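Local coordinates for PmbA-related protein (PDB 1VL4), which is probably a metallopeptidase of the U62 family, related to PmbA, a putative modulator of DNA gyrase, at residues M150-Y156 with F181-I187. Numbering follows the deposited sequence.
Sequences MVPTVMY and FLFAMAI
With CG1 turned away from the carbonyl carbon and close to the backbone N (chi1 -61°), Ile187 extends CD1 up from the sheet and across to the ring of Pro152, while CG of Met150, set between its own N and carbonyl carbon (chi1 77°), runs side by side with it. Ile187 CD1 lies 3.4 Å from Pro152 CG, a close fit for two carbons, and 4.0 Å from Met150 CG. Met185, bent at chi2 and chi3, brings its CE to within 4.0 Å of the same Pro152 CG, so both Ile187 and Met185 touch it. Replacing Pro152 with an alanine removes CG and CD, and is likely to leave Ile187 CD1 and Met185 CE without the ring they pack on. The two segments belong to the hairpin of strands 148-167 and 172-188, flanked by strands 32-48 and 194-202 in a six-stranded antiparallel sheet, and a beta bulge shifts their register by one between the pairs Met150-Ile187 and Thr153-Met185. Pro152 brings no N-H to Met185 O. Hydrogen bonding resumes on either side of the bulge: Ile187 N reaches Met150 O at 2.9 Å, and Phe183 N meets Met155 O at 2.8 Å. On the face carrying Met150, Thr153 and Met155, Thr153 CG2 meets the edge of the Phe183 ring in its plane, 3.9 Å from CE2, and Met155 SD comes to the edge of the Phe181 ring. The other face is buried: Val154 CG2 rests on Ala184 CB at 4.0 Å, and Leu182 CD1 fits between Val154 CG1 and Tyr156 CB, under helices 128-143 and 210-223.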
# COMPACT_ATOMS: atom_id res chain seq x y z
N MET A 150 -14.24 24.75 1.83
CA MET A 150 -14.68 23.49 1.30
C MET A 150 -14.53 22.35 2.29
O MET A 150 -13.96 22.49 3.39
CB MET A 150 -13.93 23.16 0.02
CG MET A 150 -12.54 22.66 0.21
SD MET A 150 -11.83 22.33 -1.42
CE MET A 150 -10.85 23.82 -1.61
N VAL A 151 -15.05 21.20 1.86
CA VAL A 151 -15.03 19.99 2.67
C VAL A 151 -14.51 18.87 1.77
O VAL A 151 -15.28 18.17 1.11
CB VAL A 151 -16.42 19.72 3.28
CG1 VAL A 151 -16.35 18.55 4.22
CG2 VAL A 151 -16.95 20.95 4.00
N PRO A 152 -13.19 18.71 1.72
CA PRO A 152 -12.66 17.91 0.62
C PRO A 152 -13.02 16.43 0.76
O PRO A 152 -13.11 15.72 -0.24
CB PRO A 152 -11.15 18.09 0.75
CG PRO A 152 -10.98 19.29 1.68
CD PRO A 152 -12.12 19.26 2.57
N THR A 153 -13.21 15.98 1.99
CA THR A 153 -13.50 14.62 2.26
C THR A 153 -14.48 14.43 3.40
O THR A 153 -14.38 15.05 4.43
CB THR A 153 -12.19 13.82 2.52
OG1 THR A 153 -11.39 13.82 1.35
CG2 THR A 153 -12.46 12.38 2.87
N VAL A 154 -15.44 13.53 3.17
CA VAL A 154 -16.17 12.84 4.24
C VAL A 154 -16.11 11.37 3.89
O VAL A 154 -16.37 10.96 2.74
CB VAL A 154 -17.63 13.31 4.36
CG1 VAL A 154 -18.41 12.43 5.30
CG2 VAL A 154 -17.71 14.75 4.81
N MET A 155 -15.74 10.57 4.86
CA MET A 155 -15.70 9.15 4.66
C MET A 155 -16.45 8.35 5.74
O MET A 155 -16.26 8.53 6.94
CB MET A 155 -14.26 8.70 4.54
CG MET A 155 -14.08 7.32 3.90
SD MET A 155 -12.42 6.72 4.22
CE MET A 155 -11.57 8.23 3.58
N TYR A 156 -17.26 7.41 5.26
CA TYR A 156 -17.99 6.44 6.07
C TYR A 156 -17.45 5.03 5.76
O TYR A 156 -17.27 4.66 4.60
CB TYR A 156 -19.50 6.53 5.71
CG TYR A 156 -20.33 5.41 6.37
CD1 TYR A 156 -20.45 4.14 5.78
CD2 TYR A 156 -20.95 5.61 7.61
CE1 TYR A 156 -21.14 3.10 6.40
CE2 TYR A 156 -21.66 4.61 8.21
CZ TYR A 156 -21.75 3.33 7.60
OH TYR A 156 -22.44 2.31 8.24
N PHE A 181 -16.89 3.77 11.25
CA PHE A 181 -15.99 4.96 11.27
C PHE A 181 -16.69 6.00 10.41
O PHE A 181 -17.31 5.67 9.37
CB PHE A 181 -14.66 4.45 10.66
CG PHE A 181 -13.69 5.48 10.20
CD1 PHE A 181 -12.71 5.97 11.09
CD2 PHE A 181 -13.62 5.84 8.84
CE1 PHE A 181 -11.71 6.89 10.63
CE2 PHE A 181 -12.65 6.73 8.38
CZ PHE A 181 -11.66 7.25 9.28
N LEU A 182 -16.67 7.25 10.87
CA LEU A 182 -17.10 8.37 10.09
C LEU A 182 -16.07 9.45 10.31
O LEU A 182 -15.70 9.73 11.46
CB LEU A 182 -18.47 8.85 10.53
CG LEU A 182 -19.18 9.93 9.74
CD1 LEU A 182 -19.29 9.65 8.24
CD2 LEU A 182 -20.58 10.20 10.33
N PHE A 183 -15.64 10.07 9.20
CA PHE A 183 -14.52 11.00 9.17
C PHE A 183 -14.95 12.18 8.31
O PHE A 183 -15.66 12.04 7.31
CB PHE A 183 -13.25 10.34 8.58
CG PHE A 183 -12.12 11.33 8.16
CD1 PHE A 183 -11.14 11.72 9.08
CD2 PHE A 183 -12.04 11.82 6.87
CE1 PHE A 183 -10.14 12.57 8.74
CE2 PHE A 183 -11.04 12.69 6.52
CZ PHE A 183 -10.06 13.06 7.46
N ALA A 184 -14.49 13.36 8.69
CA ALA A 184 -14.69 14.55 7.89
C ALA A 184 -13.45 15.44 7.95
O ALA A 184 -12.78 15.52 9.00
CB ALA A 184 -15.90 15.31 8.36
N MET A 185 -13.16 16.10 6.83
CA MET A 185 -12.06 17.07 6.75
C MET A 185 -12.57 18.35 6.11
O MET A 185 -13.20 18.31 5.03
CB MET A 185 -10.85 16.50 5.97
CG MET A 185 -9.59 17.39 6.10
SD MET A 185 -8.75 17.59 4.53
CE MET A 185 -8.19 19.29 4.55
N ALA A 186 -12.28 19.48 6.76
CA ALA A 186 -12.70 20.77 6.27
C ALA A 186 -11.49 21.70 6.01
O ALA A 186 -10.43 21.53 6.58
CB ALA A 186 -13.68 21.39 7.21
N ILE A 187 -11.65 22.61 5.07
CA ILE A 187 -10.65 23.69 4.79
C ILE A 187 -11.25 25.07 5.06
O ILE A 187 -12.29 25.41 4.49
CB ILE A 187 -10.13 23.62 3.34
CG1 ILE A 187 -9.43 22.26 3.12
CG2 ILE A 187 -9.17 24.81 3.03
CD1 ILE A 187 -8.92 22.03 1.75